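Local coordinates for protein membrane-anchored mycosin mycp1 (Mycobacterium smegmatis, PDB 4KB5) that acts as a membrane-anchored subtilisin-like serine protease that cleaves EspB and may play a dual role in regulating ESX-1 secretion and virulence, at residues Thr103-Ala106 / Ala107-Gly111; Thr153-Ala156 / Gly157-Ser161; Ala323-Lys326 / Gln327-Asp331. All blocks are in the same frame, centred on the assembly; numbering follows the deposited sequence.

All three contacts are local, each made within one helix and its end, so none closes a long loop; they follow one another in series, neither nesting nor crossing. Contact 1 comes first, on helix 102-110 directly after the charge-relay residue His101, and joins that helix to strand 65-70 and to helix 311-328. Contact 2 follows on the first two turns of helix 154-171, where it meets strand 183-186. Contact 3 comes last, at the C-terminal end of helix 311-328, whose first turn carries Ser312, and it meets helix 334-343. Contacts 1 and 3 come within about 6 Å at their nearest atoms, while contacts 2 and 3 sit on opposite sides of the chain's centre.

Contact 1 of 3, residues Thr103-Ala106 / Ala107-Gly111; sequences TMTA and AIIGG
Ala106 and Gly110 meet through their backbones near the C-terminal end of helix 102-110, the buried helix that follows the charge-relay histidine in the subtilisin fold. The Gly110 N to Ala106 O hydrogen bond measures 2.8 Å. One residue earlier, Ile109 N bonds to Thr105 O at 3.2 Å, and Ile108 N and Ala107 N bind Met104 O and Thr103 O in the same i to i+4 pattern.

The isoleucine side chains lie against the carbonyl oxygens of the preceding turn. Both carry CG1 beside their own backbone N (chi1 -75° in Ile108, -68° in Ile109), which lays that branch back along the helix. Ile108 CG1 and CD1 therefore both lie 3.5 Å from Met104 O, and Ile109 CG1 comes equally close to Thr105 O. Branched aliphatic chains suit this buried helix: Ile108 reaches Ala316 and Tyr317 of helix 311-328, while Ile109 packs on Val66 and Val68 of strand 65-70 in the parallel sheet. Ala106 and Ala107 keep the side toward Val79 slim. Gly111 N bonds to Ala107 O at 2.7 Å, and glycine, with no side chain, lies close against that oxygen without a clash.

Thr105 links this framework to the active site. Its methyl CG2 lies 4.4 Å from Ile109 CD1, whereas its hydroxyl OG1, turned beside the backbone N, hydrogen-bonds OD2 of Asp70, the charge-relay aspartate, and is also within hydrogen-bonding range of His101 O, with one proton to share between the two.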
ATOM      1  N   THR A 103       7.467 -10.210  -1.139  1.00 25.46           N
ATOM      2  CA  THR A 103       7.345 -11.179  -2.226  1.00 26.50           C
ATOM      3  C   THR A 103       5.874 -11.499  -2.520  1.00 25.47           C
ATOM      4  O   THR A 103       5.468 -11.554  -3.672  1.00 26.48           O
ATOM      5  CB  THR A 103       8.110 -12.504  -1.914  1.00 27.45           C
ATOM      6  OG1 THR A 103       9.486 -12.218  -1.628  1.00 27.25           O
ATOM      7  CG2 THR A 103       8.047 -13.449  -3.097  1.00 25.96           C
ATOM      8  N   MET A 104       5.101 -11.715  -1.470  1.00 26.59           N
ATOM      9  CA  MET A 104       3.664 -11.993  -1.585  1.00 28.07           C
ATOM     10  C   MET A 104       2.845 -10.767  -2.025  1.00 28.32           C
ATOM     11  O   MET A 104       1.826 -10.911  -2.728  1.00 28.23           O
ATOM     12  CB  MET A 104       3.128 -12.537  -0.257  1.00 29.99           C
ATOM     13  CG  MET A 104       3.558 -13.983   0.026  1.00 34.06           C
ATOM     14  SD  MET A 104       4.913 -14.115   1.213  1.00 40.58           S
ATOM     15  CE  MET A 104       4.005 -14.017   2.748  0.31 35.11           C
ATOM     16  N   THR A 105       3.294  -9.575  -1.621  1.00 27.44           N
ATOM     17  CA  THR A 105       2.672  -8.314  -2.065  1.00 26.63           C
ATOM     18  C   THR A 105       2.791  -8.194  -3.578  1.00 26.79           C
ATOM     19  O   THR A 105       1.796  -7.943  -4.267  1.00 26.15           O
ATOM     20  CB  THR A 105       3.323  -7.085  -1.394  1.00 26.19           C
ATOM     21  OG1 THR A 105       3.268  -7.239   0.031  1.00 26.53           O
ATOM     22  CG2 THR A 105       2.581  -5.807  -1.771  1.00 28.11           C
ATOM     23  N   ALA A 106       4.012  -8.398  -4.082  1.00 26.00           N
ATOM     24  CA  ALA A 106       4.321  -8.349  -5.516  1.00 26.00           C
ATOM     25  C   ALA A 106       3.552  -9.388  -6.327  1.00 25.04           C
ATOM     26  O   ALA A 106       3.140  -9.125  -7.458  1.00 25.27           O
ATOM     27  CB  ALA A 106       5.832  -8.522  -5.741  1.00 26.45           C
ATOM     28  N   ALA A 107       3.382 -10.579  -5.756  1.00 25.61           N
ATOM     29  CA  ALA A 107       2.689 -11.668  -6.454  1.00 25.43           C
ATOM     30  C   ALA A 107       1.194 -11.364  -6.565  1.00 24.45           C
ATOM     31  O   ALA A 107       0.590 -11.640  -7.595  1.00 25.71           O
ATOM     32  CB  ALA A 107       2.913 -13.003  -5.744  1.00 25.19           C
ATOM     33  N   ILE A 108       0.604 -10.782  -5.525  1.00 24.36           N
ATOM     34  CA  ILE A 108      -0.797 -10.311  -5.631  1.00 25.57           C
ATOM     35  C   ILE A 108      -0.955  -9.311  -6.784  1.00 26.93           C
ATOM     36  O   ILE A 108      -1.918  -9.384  -7.570  1.00 25.21           O
ATOM     37  CB  ILE A 108      -1.321  -9.789  -4.285  1.00 25.99           C
ATOM     38  CG1 ILE A 108      -1.620 -11.002  -3.394  1.00 25.58           C
ATOM     39  CG2 ILE A 108      -2.599  -8.954  -4.462  1.00 28.80           C
ATOM     40  CD1 ILE A 108      -1.609 -10.722  -1.909  1.00 24.85           C
ATOM     41  N   ILE A 109       0.034  -8.419  -6.927  1.00 27.16           N
ATOM     42  CA  ILE A 109      -0.041  -7.384  -7.939  1.00 26.40           C
ATOM     43  C   ILE A 109       0.124  -7.998  -9.318  1.00 27.70           C
ATOM     44  O   ILE A 109      -0.682  -7.744 -10.213  1.00 28.84           O
ATOM     45  CB  ILE A 109       1.002  -6.253  -7.706  1.00 26.47           C
ATOM     46  CG1 ILE A 109       0.670  -5.452  -6.442  1.00 25.50           C
ATOM     47  CG2 ILE A 109       1.104  -5.326  -8.917  1.00 23.93           C
ATOM     48  CD1 ILE A 109       1.832  -4.613  -5.927  1.00 25.13           C
ATOM     49  N   GLY A 110       1.163  -8.816  -9.484  1.00 27.71           N
ATOM     50  CA  GLY A 110       1.578  -9.213 -10.816  1.00 26.87           C
ATOM     51  C   GLY A 110       2.010 -10.654 -11.005  1.00 27.68           C
ATOM     52  O   GLY A 110       2.564 -10.976 -12.040  1.00 27.00           O
ATOM     53  N   GLY A 111       1.775 -11.511 -10.009  1.00 28.14           N
ATOM     54  CA  GLY A 111       2.126 -12.932 -10.119  1.00 29.77           C
ATOM     55  C   GLY A 111       1.580 -13.576 -11.383  1.00 29.94           C
ATOM     56  O   GLY A 111       0.397 -13.413 -11.711  1.00 29.65           O
TER

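Contact 2 of 3, residues Thr153-Ala156 / Gly157-Ser161; sequences TQTA and GSIRS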
ATOM      1  N   THR A 153      13.113   9.245  16.358  1.00 46.44           N
ATOM      2  CA  THR A 153      12.368   7.991  16.467  1.00 46.54           C
ATOM      3  C   THR A 153      12.591   7.108  15.213  1.00 42.50           C
ATOM      4  O   THR A 153      12.966   7.616  14.155  1.00 40.50           O
ATOM      5  CB  THR A 153      10.863   8.304  16.659  1.00 49.55           C
ATOM      6  OG1 THR A 153      10.150   7.135  17.060  1.00 56.75           O
ATOM      7  CG2 THR A 153      10.255   8.815  15.394  1.00 42.95           C
ATOM      8  N   GLN A 154      12.370   5.799  15.340  1.00 43.98           N
ATOM      9  CA  GLN A 154      12.391   4.886  14.181  1.00 45.24           C
ATOM     10  C   GLN A 154      11.314   5.232  13.150  1.00 42.29           C
ATOM     11  O   GLN A 154      11.565   5.202  11.937  1.00 39.44           O
ATOM     12  CB  GLN A 154      12.225   3.433  14.622  1.00 48.16           C
ATOM     13  CG  GLN A 154      13.526   2.662  14.676  1.00 56.44           C
ATOM     14  CD  GLN A 154      13.333   1.228  15.133  1.00 60.93           C
ATOM     15  OE1 GLN A 154      13.560   0.908  16.298  1.00 63.66           O
ATOM     16  NE2 GLN A 154      12.902   0.359  14.217  1.00 63.32           N
ATOM     17  N   THR A 155      10.120   5.559  13.645  1.00 41.35           N
ATOM     18  CA  THR A 155       9.022   6.040  12.798  1.00 39.93           C
ATOM     19  C   THR A 155       9.471   7.188  11.896  1.00 37.53           C
ATOM     20  O   THR A 155       9.271   7.149  10.679  1.00 37.91           O
ATOM     21  CB  THR A 155       7.820   6.485  13.658  1.00 40.58           C
ATOM     22  OG1 THR A 155       7.449   5.415  14.528  1.00 41.74           O
ATOM     23  CG2 THR A 155       6.625   6.856  12.786  1.00 40.85           C
ATOM     24  N   ALA A 156      10.112   8.195  12.482  1.00 35.68           N
ATOM     25  CA  ALA A 156      10.555   9.346  11.706  1.00 35.66           C
ATOM     26  C   ALA A 156      11.614   8.952  10.685  1.00 34.53           C
ATOM     27  O   ALA A 156      11.582   9.407   9.535  1.00 35.76           O
ATOM     28  CB  ALA A 156      11.066  10.448  12.627  1.00 37.37           C
ATOM     29  N   GLY A 157      12.555   8.102  11.102  1.00 34.83           N
ATOM     30  CA  GLY A 157      13.574   7.589  10.181  1.00 34.49           C
ATOM     31  C   GLY A 157      12.905   6.860   9.019  1.00 33.75           C
ATOM     32  O   GLY A 157      13.257   7.055   7.854  1.00 34.67           O
ATOM     33  N   SER A 158      11.901   6.052   9.347  1.00 33.61           N
ATOM     34  CA  SER A 158      11.155   5.326   8.336  1.00 35.60           C
ATOM     35  C   SER A 158      10.438   6.283   7.366  1.00 34.79           C
ATOM     36  O   SER A 158      10.509   6.104   6.144  1.00 34.46           O
ATOM     37  CB  SER A 158      10.182   4.365   8.992  1.00 35.90           C
ATOM     38  OG  SER A 158       9.521   3.624   7.990  1.00 44.64           O
ATOM     39  N   ILE A 159       9.789   7.317   7.911  1.00 34.64           N
ATOM     40  CA  ILE A 159       9.172   8.382   7.093  1.00 32.37           C
ATOM     41  C   ILE A 159      10.154   9.053   6.130  1.00 31.72           C
ATOM     42  O   ILE A 159       9.854   9.225   4.943  1.00 31.70           O
ATOM     43  CB  ILE A 159       8.442   9.438   7.980  1.00 32.46           C
ATOM     44  CG1 ILE A 159       7.064   8.891   8.383  1.00 33.34           C
ATOM     45  CG2 ILE A 159       8.272  10.764   7.238  1.00 30.32           C
ATOM     46  CD1 ILE A 159       6.450   9.527   9.618  1.00 35.71           C
ATOM     47  N   ARG A 160      11.331   9.427   6.632  1.00 32.19           N
ATOM     48  CA  ARG A 160      12.330  10.072   5.774  1.00 31.88           C
ATOM     49  C   ARG A 160      12.877   9.144   4.696  1.00 30.87           C
ATOM     50  O   ARG A 160      13.122   9.580   3.570  1.00 29.58           O
ATOM     51  CB  ARG A 160      13.480  10.668   6.598  1.00 35.63           C
ATOM     52  CG  ARG A 160      13.095  11.910   7.411  1.00 36.93           C
ATOM     53  CD  ARG A 160      14.305  12.551   8.092  1.00 36.45           C
ATOM     54  NE  ARG A 160      14.991  11.619   8.986  1.00 36.41           N
ATOM     55  CZ  ARG A 160      14.709  11.462  10.275  1.00 37.77           C
ATOM     56  NH1 ARG A 160      13.753  12.175  10.856  1.00 38.25           N
ATOM     57  NH2 ARG A 160      15.389  10.584  10.994  1.00 37.24           N
ATOM     58  N   SER A 161      13.080   7.865   5.021  1.00 30.86           N
ATOM     59  CA  SER A 161      13.555   6.942   3.978  1.00 30.46           C
ATOM     60  C   SER A 161      12.445   6.648   2.966  1.00 27.92           C
ATOM     61  O   SER A 161      12.705   6.553   1.770  1.00 28.13           O
ATOM     62  CB  SER A 161      14.148   5.661   4.568  1.00 29.59           C
ATOM     63  OG  SER A 161      13.155   4.907   5.230  1.00 32.80           O
TER
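Arg160 folds back over Ala156, the residue one turn before it, near the start of helix 154-171. Two kinds of interaction converge on the peptide oxygen of Ala156. Arg160 N donates a backbone hydrogen bond to Ala156 O at 2.9 Å, and the guanidinium places one face above the same atom, which sits 3.7 Å from the plane over its centre. The bend of the chain at chi3 (-58°) brings the flat group back along the helix, so that NH1 also comes 3.7 Å from Ala156 CB. An arginine is long enough for this return, and its nitrogens have further partners: NH1 hydrogen-bonds Asn151 O and NH2 forms a salt bridge with Asp20, which fix the rotation of the group.

Apolar contact is lighter. Thr155 and Ile159 run next to each other in the same direction, with CG2 of Thr155 4.1 Å from CD1 of Ile159. Both branched chains turn toward strand 183-186, where Ala183 touches each of them.

Among the polar groups, Ser158 N gives a hydrogen bond of 2.7 Å to Gln154 O. The small Ser158 side chain extends OG anti to the backbone N (chi1 -177°), and that oxygen is hydrogen-bonded to Glu181 OE2. Ile159 N and Gly157 N continue the backbone ladder to Thr155 O and Thr153 O. Gly157, without a side chain, keeps its partly exposed face of the helix slim.

Thr153 holds the N-cap position; its OG1 and the backbone N of Thr155 both hydrogen-bond O1 of a bound glycerol, probably from the crystallisation liquor. The whole is a helix N-terminus, and the pairing with Asp20 is consistent with an N-terminal extension wrapped round a subtilase catalytic domain.

Contact 3 of 3, residues Ala323-Lys326 / Gln327-Asp331; sequences ALVK and QRFPD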
ATOM      1  N   ALA A 323      -3.048  -0.685 -12.375  1.00 26.83           N
ATOM      2  CA  ALA A 323      -2.284  -1.099 -13.558  1.00 27.46           C
ATOM      3  C   ALA A 323      -3.185  -1.571 -14.703  1.00 27.13           C
ATOM      4  O   ALA A 323      -2.967  -1.217 -15.866  1.00 30.28           O
ATOM      5  CB  ALA A 323      -1.271  -2.173 -13.182  1.00 26.20           C
ATOM      6  N   LEU A 324      -4.199  -2.368 -14.380  1.00 26.46           N
ATOM      7  CA  LEU A 324      -5.220  -2.725 -15.382  1.00 27.93           C
ATOM      8  C   LEU A 324      -5.847  -1.472 -16.002  1.00 28.24           C
ATOM      9  O   LEU A 324      -5.929  -1.345 -17.229  1.00 28.05           O
ATOM     10  CB  LEU A 324      -6.313  -3.605 -14.757  1.00 26.95           C
ATOM     11  CG  LEU A 324      -5.847  -4.946 -14.172  1.00 27.47           C
ATOM     12  CD1 LEU A 324      -7.032  -5.806 -13.763  1.00 27.27           C
ATOM     13  CD2 LEU A 324      -4.985  -5.695 -15.174  1.00 26.14           C
ATOM     14  N   VAL A 325      -6.272  -0.546 -15.143  1.00 28.67           N
ATOM     15  CA  VAL A 325      -6.888   0.704 -15.601  1.00 30.12           C
ATOM     16  C   VAL A 325      -5.906   1.496 -16.468  1.00 31.70           C
ATOM     17  O   VAL A 325      -6.280   2.002 -17.528  1.00 31.75           O
ATOM     18  CB  VAL A 325      -7.394   1.559 -14.416  1.00 30.16           C
ATOM     19  CG1 VAL A 325      -7.891   2.917 -14.899  1.00 29.65           C
ATOM     20  CG2 VAL A 325      -8.487   0.813 -13.660  1.00 29.64           C
ATOM     21  N   LYS A 326      -4.645   1.555 -16.039  1.00 32.30           N
ATOM     22  CA  LYS A 326      -3.608   2.278 -16.784  1.00 32.37           C
ATOM     23  C   LYS A 326      -3.397   1.715 -18.201  1.00 33.66           C
ATOM     24  O   LYS A 326      -3.241   2.472 -19.154  1.00 33.95           O
ATOM     25  CB  LYS A 326      -2.304   2.302 -15.979  1.00 33.10           C
ATOM     26  CG  LYS A 326      -1.136   3.025 -16.628  1.00 36.97           C
ATOM     27  CD  LYS A 326      -1.444   4.491 -16.895  1.00 40.82           C
ATOM     28  CE  LYS A 326      -0.258   5.171 -17.547  1.00 42.15           C
ATOM     29  NZ  LYS A 326      -0.591   6.557 -17.961  1.00 47.25           N
ATOM     30  N   GLN A 327      -3.397   0.391 -18.342  1.00 33.53           N
ATOM     31  CA  GLN A 327      -3.316  -0.208 -19.673  1.00 34.60           C
ATOM     32  C   GLN A 327      -4.564   0.094 -20.505  1.00 35.12           C
ATOM     33  O   GLN A 327      -4.456   0.476 -21.670  1.00 36.88           O
ATOM     34  CB  GLN A 327      -3.083  -1.726 -19.620  1.00 34.10           C
ATOM     35  CG  GLN A 327      -2.979  -2.328 -21.022  1.00 34.10           C
ATOM     36  CD  GLN A 327      -3.058  -3.846 -21.074  1.00 32.84           C
ATOM     37  OE1 GLN A 327      -2.923  -4.428 -22.145  1.00 37.69           O
ATOM     38  NE2 GLN A 327      -3.261  -4.485 -19.943  1.00 30.40           N
ATOM     39  N   ARG A 328      -5.739  -0.091 -19.912  1.00 34.96           N
ATOM     40  CA  ARG A 328      -6.981   0.086 -20.652  1.00 36.67           C
ATOM     41  C   ARG A 328      -7.239   1.545 -21.035  1.00 38.51           C
ATOM     42  O   ARG A 328      -7.646   1.818 -22.168  1.00 38.21           O
ATOM     43  CB  ARG A 328      -8.171  -0.494 -19.901  1.00 37.47           C
ATOM     44  CG  ARG A 328      -9.437  -0.528 -20.748  1.00 41.22           C
ATOM     45  CD  ARG A 328     -10.273  -1.747 -20.442  1.00 45.15           C
ATOM     46  NE  ARG A 328     -11.555  -1.720 -21.139  1.00 49.35           N
ATOM     47  CZ  ARG A 328     -11.797  -2.295 -22.313  1.00 50.06           C
ATOM     48  NH1 ARG A 328     -10.845  -2.951 -22.965  1.00 52.55           N
ATOM     49  NH2 ARG A 328     -13.004  -2.207 -22.838  1.00 51.98           N
ATOM     50  N   PHE A 329      -7.000   2.469 -20.101  1.00 37.34           N
ATOM     51  CA  PHE A 329      -7.178   3.905 -20.367  1.00 37.96           C
ATOM     52  C   PHE A 329      -5.874   4.675 -20.176  1.00 37.39           C
ATOM     53  O   PHE A 329      -5.686   5.346 -19.154  1.00 37.74           O
ATOM     54  CB  PHE A 329      -8.270   4.490 -19.481  1.00 35.44           C
ATOM     55  CG  PHE A 329      -9.556   3.720 -19.510  1.00 39.34           C
ATOM     56  CD1 PHE A 329      -9.853   2.801 -18.503  1.00 37.33           C
ATOM     57  CD2 PHE A 329     -10.480   3.915 -20.536  1.00 39.44           C
ATOM     58  CE1 PHE A 329     -11.049   2.098 -18.513  1.00 38.63           C
ATOM     59  CE2 PHE A 329     -11.669   3.202 -20.557  1.00 41.22           C
ATOM     60  CZ  PHE A 329     -11.957   2.296 -19.540  1.00 40.19           C
ATOM     61  N   PRO A 330      -4.972   4.594 -21.166  1.00 38.61           N
ATOM     62  CA  PRO A 330      -3.617   5.107 -20.947  1.00 40.30           C
ATOM     63  C   PRO A 330      -3.507   6.637 -20.879  1.00 43.19           C
ATOM     64  O   PRO A 330      -2.452   7.147 -20.506  1.00 43.11           O
ATOM     65  CB  PRO A 330      -2.822   4.538 -22.132  1.00 39.48           C
ATOM     66  CG  PRO A 330      -3.834   4.254 -23.185  1.00 37.55           C
ATOM     67  CD  PRO A 330      -5.120   3.945 -22.483  1.00 38.50           C
ATOM     68  N   ASP A 331      -4.581   7.350 -21.216  1.00 44.24           N
ATOM     69  CA  ASP A 331      -4.574   8.816 -21.187  1.00 46.05           C
ATOM     70  C   ASP A 331      -4.937   9.381 -19.818  1.00 42.54           C
ATOM     71  O   ASP A 331      -4.726  10.560 -19.558  1.00 42.28           O
ATOM     72  CB  ASP A 331      -5.517   9.395 -22.251  1.00 48.87           C
ATOM     73  CG  ASP A 331      -4.976   9.250 -23.671  1.00 55.47           C
ATOM     74  OD1 ASP A 331      -3.750   9.079 -23.858  1.00 60.46           O
ATOM     75  OD2 ASP A 331      -5.788   9.310 -24.619  1.00 61.52           O
TER
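Val325 and Phe329 are neighbours one turn apart, where helix 311-328 ends, and their side chains cross obliquely. CG1 of Val325 comes 4.1 Å from CD1 of Phe329. Phe329 swings its ring beside its own backbone N (chi1 -51°), and this brings the ring back toward the helix it has just left. The aliphatic part of Arg328 meets one face of that ring: CG stands 3.8 Å above its plane, displaced toward the rim. Beyond CG the arginine leads away from the turn, and its NE hydrogen-bonds Leu367 O.

Lys326 leaves the helix differently. Bent at chi2 (60°) and extended thereafter, its chain passes alongside the helix end until NZ hydrogen-bonds Pro330 O at 3.2 Å, reaching the carbonyl from outside its plane, with a tilt of 34°. A long flexible amine suits this task, since it ties a carbonyl beyond the helix back to the last turn.

The backbone explains the ending. Phe329 N still gives a hydrogen bond of 2.7 Å to Val325 O, nearly straight in line with that carbonyl, but Phe329 itself has left helical angles. Pro330 comes next, and its nitrogen has no hydrogen to offer Lys326 O. Pro330 CA instead makes a CA-H...O contact with Lys326 O at 3.2 Å, a weaker substitute for the N-H bond that proline cannot give.

Helix 334-343 packs against this end: its Ile337 touches Val325 and Lys326, and its Arg340 makes a cation-pi interaction with the Phe329 ring, while Ala323 and Leu324 face the loop residues Val126 and Ala123.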